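Local coordinates for DUF5751 domain-containing protein (Sulfolobus tokodaii, PDB 2RBG) that is of unknown function, a DUF5751 family protein built as a compact Rossmann-like alpha/beta domain that packs against a second copy in the crystal, at residues F21-L26 with K119-K124; T37-T42 with D76-N81. One frame throughout, in Å; residues are numbered along the deposited sequence.

Contact 1: residues F21-L26 with K119-K124; sequences FRKIFL and KDFCRK
A cation-pi pair, Lys-23 over Phe-121, joins helix 17-31 to strand 117-121, at one edge of the parallel sheet in this Rossmann-like alpha/beta sandwich. The lysine crosses the aromatic side chain at about a right angle and uses the end of its chain: CE lies over the middle of the ring face, with Lys-23 CE 3.9 Å from Phe-121 CZ, a CH-pi contact just 12° off the ring normal. The chain then bends at its last torsion (chi4 -62°), which keeps Lys-23 NZ above the same ring, 4.5 Å from the Phe-121 centroid. With CG anti to the backbone N (chi1 -169°), the Phe-121 ring is carried toward the helix; the Tyr-20 ring meets it and Tyr-93 touches the same side chain.

The ammonium does not depend on the ring alone. Asp-76 of the second subunit makes salt bridges to both Lys-23 NZ and Lys-119 NZ, which are 5.4 Å apart, so its carboxylate probably offsets the two like charges. Ile-77 of that subunit packs on Phe-121.

Past the strand, Cys-122 is tied to Cys-94 by a disulfide, and Asp-120 shapes the turn. Its OD1 accepts from Arg-123 N at 2.9 Å in an Asx motif, while Arg-123 NE reaches Asp-120 OD2 at 2.8 Å in a salt bridge, arriving from above the carboxylate plane.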
# COMPACT_ATOMS: atom_id res chain seq x y z
N PHE A 21 -12.86 7.53 2.29
CA PHE A 21 -13.01 8.05 3.64
C PHE A 21 -13.12 6.92 4.65
O PHE A 21 -12.82 7.10 5.84
CB PHE A 21 -14.20 9.01 3.75
CG PHE A 21 -13.81 10.45 3.55
CD1 PHE A 21 -13.53 10.94 2.28
CD2 PHE A 21 -13.63 11.28 4.65
CE1 PHE A 21 -13.07 12.24 2.10
CE2 PHE A 21 -13.17 12.60 4.48
CZ PHE A 21 -12.89 13.07 3.21
N ARG A 22 -13.54 5.75 4.19
CA ARG A 22 -13.63 4.60 5.06
C ARG A 22 -12.19 4.24 5.43
O ARG A 22 -11.90 3.88 6.57
CB ARG A 22 -14.32 3.43 4.35
CG ARG A 22 -14.45 2.18 5.20
CD ARG A 22 -15.22 1.07 4.49
NE ARG A 22 -16.66 1.33 4.40
CZ ARG A 22 -17.55 0.43 3.98
NH1 ARG A 22 -17.14 -0.78 3.61
NH2 ARG A 22 -18.84 0.73 3.92
N LYS A 23 -11.28 4.36 4.46
CA LYS A 23 -9.87 4.05 4.70
C LYS A 23 -9.26 5.08 5.64
O LYS A 23 -8.51 4.73 6.56
CB LYS A 23 -9.09 4.07 3.38
CG LYS A 23 -9.43 2.96 2.40
CD LYS A 23 -8.49 3.02 1.19
CE LYS A 23 -8.67 1.81 0.29
NZ LYS A 23 -8.31 0.55 1.01
N ILE A 24 -9.57 6.35 5.41
CA ILE A 24 -9.03 7.42 6.24
C ILE A 24 -9.23 7.16 7.73
O ILE A 24 -8.29 7.24 8.51
CB ILE A 24 -9.66 8.78 5.87
CG1 ILE A 24 -9.16 9.21 4.48
CG2 ILE A 24 -9.31 9.83 6.93
CD1 ILE A 24 -9.85 10.44 3.93
N PHE A 25 -10.46 6.85 8.12
CA PHE A 25 -10.72 6.63 9.54
C PHE A 25 -10.11 5.34 10.08
O PHE A 25 -9.76 5.27 11.26
CB PHE A 25 -12.22 6.72 9.81
CG PHE A 25 -12.74 8.13 9.72
CD1 PHE A 25 -12.36 9.09 10.67
CD2 PHE A 25 -13.56 8.53 8.67
CE1 PHE A 25 -12.77 10.41 10.56
CE2 PHE A 25 -13.98 9.85 8.55
CZ PHE A 25 -13.58 10.80 9.50
N LEU A 26 -9.96 4.32 9.24
CA LEU A 26 -9.33 3.08 9.67
C LEU A 26 -7.88 3.43 10.05
O LEU A 26 -7.38 3.01 11.09
CB LEU A 26 -9.31 2.05 8.54
CG LEU A 26 -10.31 0.89 8.57
CD1 LEU A 26 -11.70 1.42 8.42
CD2 LEU A 26 -10.00 -0.08 7.44
N LYS A 119 0.55 6.02 6.29
CA LYS A 119 -0.01 5.21 5.22
C LYS A 119 -0.11 6.06 3.97
O LYS A 119 -0.53 7.22 4.03
CB LYS A 119 -1.40 4.70 5.60
CG LYS A 119 -2.15 3.95 4.48
CD LYS A 119 -1.44 2.66 4.06
CE LYS A 119 -2.17 1.95 2.92
NZ LYS A 119 -3.47 1.35 3.35
N ASP A 120 0.30 5.49 2.85
CA ASP A 120 0.23 6.18 1.57
C ASP A 120 -0.49 5.27 0.59
O ASP A 120 0.09 4.31 0.10
CB ASP A 120 1.64 6.49 1.05
CG ASP A 120 1.63 7.32 -0.23
OD1 ASP A 120 0.91 6.95 -1.18
OD2 ASP A 120 2.35 8.34 -0.28
N PHE A 121 -1.77 5.53 0.37
CA PHE A 121 -2.53 4.74 -0.60
C PHE A 121 -2.57 5.66 -1.80
O PHE A 121 -3.58 6.31 -2.07
CB PHE A 121 -3.95 4.46 -0.11
CG PHE A 121 -4.68 3.44 -0.95
CD1 PHE A 121 -4.50 2.08 -0.71
CD2 PHE A 121 -5.50 3.84 -1.99
CE1 PHE A 121 -5.14 1.13 -1.51
CE2 PHE A 121 -6.14 2.90 -2.79
CZ PHE A 121 -5.96 1.54 -2.55
N CYS A 122 -1.45 5.73 -2.51
CA CYS A 122 -1.36 6.62 -3.65
C CYS A 122 -0.17 6.36 -4.57
O CYS A 122 -0.33 5.83 -5.67
CB CYS A 122 -1.32 8.06 -3.14
SG CYS A 122 -1.10 9.33 -4.43
N ARG A 123 1.02 6.73 -4.11
CA ARG A 123 2.22 6.58 -4.92
C ARG A 123 2.59 5.18 -5.40
O ARG A 123 3.17 5.03 -6.47
CB ARG A 123 3.40 7.23 -4.20
CG ARG A 123 3.28 8.76 -4.17
CD ARG A 123 4.42 9.42 -3.42
NE ARG A 123 4.40 9.09 -2.00
CZ ARG A 123 5.31 9.51 -1.12
NH1 ARG A 123 6.30 10.29 -1.52
NH2 ARG A 123 5.21 9.16 0.15
N LYS A 124 2.25 4.14 -4.63
CA LYS A 124 2.57 2.78 -5.05
C LYS A 124 1.50 2.17 -5.96
O LYS A 124 1.64 1.04 -6.41
CB LYS A 124 2.78 1.86 -3.83
CG LYS A 124 4.12 2.04 -3.11
CD LYS A 124 4.27 1.03 -1.97
CE LYS A 124 5.62 1.14 -1.27
NZ LYS A 124 5.79 0.10 -0.20

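Contact 2: residues T37-T42 with D76-N81; sequences TINVFT and DIFLKN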
# COMPACT_ATOMS: atom_id res chain seq x y z
N THR A 37 -6.71 16.52 10.64
CA THR A 37 -7.11 17.68 9.86
C THR A 37 -7.05 17.17 8.43
O THR A 37 -5.98 16.88 7.90
CB THR A 37 -6.17 18.88 10.10
OG1 THR A 37 -6.56 19.97 9.25
CG2 THR A 37 -4.72 18.51 9.83
N ILE A 38 -8.23 17.03 7.84
CA ILE A 38 -8.38 16.49 6.49
C ILE A 38 -8.42 17.57 5.41
O ILE A 38 -9.23 18.49 5.47
CB ILE A 38 -9.66 15.65 6.40
CG1 ILE A 38 -9.66 14.61 7.52
CG2 ILE A 38 -9.77 14.97 5.04
CD1 ILE A 38 -10.96 13.84 7.65
N ASN A 39 -7.55 17.42 4.42
CA ASN A 39 -7.46 18.37 3.31
C ASN A 39 -7.79 17.65 2.02
O ASN A 39 -7.06 16.76 1.58
CB ASN A 39 -6.06 18.96 3.27
CG ASN A 39 -5.78 19.85 4.46
OD1 ASN A 39 -6.09 21.04 4.45
ND2 ASN A 39 -5.22 19.26 5.51
N VAL A 40 -8.89 18.07 1.40
CA VAL A 40 -9.37 17.46 0.17
C VAL A 40 -9.18 18.38 -1.02
O VAL A 40 -9.65 19.51 -1.03
CB VAL A 40 -10.87 17.13 0.30
CG1 VAL A 40 -11.32 16.29 -0.89
CG2 VAL A 40 -11.13 16.41 1.61
N PHE A 41 -8.47 17.89 -2.03
CA PHE A 41 -8.22 18.66 -3.24
C PHE A 41 -9.24 18.18 -4.26
O PHE A 41 -9.09 17.13 -4.87
CB PHE A 41 -6.78 18.41 -3.67
CG PHE A 41 -5.78 18.81 -2.63
CD1 PHE A 41 -5.40 20.14 -2.48
CD2 PHE A 41 -5.29 17.87 -1.72
CE1 PHE A 41 -4.56 20.54 -1.44
CE2 PHE A 41 -4.45 18.26 -0.68
CZ PHE A 41 -4.08 19.60 -0.54
N THR A 42 -10.30 18.98 -4.40
CA THR A 42 -11.40 18.64 -5.29
C THR A 42 -12.12 19.90 -5.75
O THR A 42 -11.89 20.98 -5.23
CB THR A 42 -12.41 17.75 -4.52
OG1 THR A 42 -13.52 17.42 -5.36
CG2 THR A 42 -12.92 18.49 -3.28
N ASP A 76 -1.50 26.46 -2.98
CA ASP A 76 -0.59 27.38 -2.32
C ASP A 76 -1.14 27.89 -0.98
O ASP A 76 -0.37 28.12 -0.05
CB ASP A 76 -0.22 28.56 -3.24
CG ASP A 76 -1.43 29.36 -3.71
OD1 ASP A 76 -2.59 28.95 -3.49
OD2 ASP A 76 -1.21 30.43 -4.33
N ILE A 77 -2.46 28.03 -0.87
CA ILE A 77 -3.06 28.48 0.38
C ILE A 77 -2.93 27.35 1.40
O ILE A 77 -2.62 27.58 2.57
CB ILE A 77 -4.56 28.82 0.19
CG1 ILE A 77 -4.72 29.93 -0.85
CG2 ILE A 77 -5.15 29.28 1.52
CD1 ILE A 77 -6.16 30.19 -1.25
N PHE A 78 -3.16 26.12 0.95
CA PHE A 78 -3.04 24.96 1.82
C PHE A 78 -1.63 24.90 2.42
O PHE A 78 -1.47 24.74 3.63
CB PHE A 78 -3.31 23.68 1.03
CG PHE A 78 -2.67 22.46 1.63
CD1 PHE A 78 -3.13 21.94 2.84
CD2 PHE A 78 -1.56 21.88 1.03
CE1 PHE A 78 -2.49 20.85 3.43
CE2 PHE A 78 -0.92 20.79 1.62
CZ PHE A 78 -1.39 20.28 2.82
N LEU A 79 -0.62 25.00 1.56
CA LEU A 79 0.76 24.94 2.02
C LEU A 79 1.12 26.08 2.96
O LEU A 79 1.87 25.88 3.92
CB LEU A 79 1.70 24.92 0.81
CG LEU A 79 1.67 23.61 0.03
CD1 LEU A 79 2.36 23.77 -1.32
CD2 LEU A 79 2.34 22.52 0.85
N LYS A 80 0.58 27.27 2.71
CA LYS A 80 0.87 28.41 3.58
C LYS A 80 0.23 28.18 4.95
O LYS A 80 0.87 28.36 5.99
CB LYS A 80 0.34 29.71 2.97
CG LYS A 80 0.62 30.95 3.83
CD LYS A 80 2.11 31.14 4.07
CE LYS A 80 2.38 32.31 5.00
NZ LYS A 80 3.85 32.53 5.20
N ASN A 81 -1.04 27.79 4.95
CA ASN A 81 -1.76 27.53 6.20
C ASN A 81 -1.11 26.41 7.00
O ASN A 81 -1.18 26.39 8.22
CB ASN A 81 -3.22 27.17 5.90
CG ASN A 81 -4.04 28.35 5.42
OD1 ASN A 81 -3.52 29.46 5.25
ND2 ASN A 81 -5.33 28.13 5.21
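Phe-78 reaches from helix 75-82 toward strand 35-41, where Phe-41 and Asn-39 receive it. Phe-78 CB only grazes Phe-41 CE1, at 4.2 Å. From there CG stands roughly anti to the backbone N (chi1 156°), which sends the ring toward the strand. Phe-78 CG lies 3.9 Å from Phe-41 CZ, and Phe-78 CD2 comes closer, 3.7 Å from that same atom. Phe-78 CE2, farther out, is 4.0 Å from Phe-41 CZ. The edge of Phe-41 thus points into the face of Phe-78, offset toward the rim: a T-shaped pair with planes at 85° and centroids 5.2 Å apart. On the other branch, Phe-78 CD1 sits 3.5 Å from Asn-39 OD1, and Phe-78 CE1 is 3.6 Å from Asn-39 CG. This amide is tilted 60° from the ring plane and meets it obliquely. Asn-39 OD1 is spoken for by a hydrogen bond from Trp-70 NE1, and the Trp-70 ring meets both phenylalanines. Leu-9 and Ile-105 also touch Phe-78, which is buried. Cutting Phe-78 back to an alanine is likely to leave the edge of Phe-41 without its aromatic face and to open a gap between helix and strand beside the Asn-39 amide. Helix 75-82 lies on the long connection from strand 64-70 to strand 89-94, and such a helix laid over the inner strands of a parallel sheet is typical of the crossover in a Rossmann-like fold.

In the fold
Contacts 1 and 2 use the two faces of one parallel sheet, and their centres are about 17 Å apart. Strand 35-41 joins them: Asn-39 points toward helix 75-82 and the ring end of Phe-41 reaches it, while Ile-38 and Val-40 pack on helix 17-31, where Phe-21 CE2 lies 4.1 Å from Ile-38 CD1 and Phe-21 CZ 4.1 Å from Val-40 CG2. Along the chain, contact 2 is nested within the loop that contact 1 closes. The second subunit brings its own helix 75-82 against contact 1, whereas no other chain of the assembly touches the segments of contact 2 here. No active site is known.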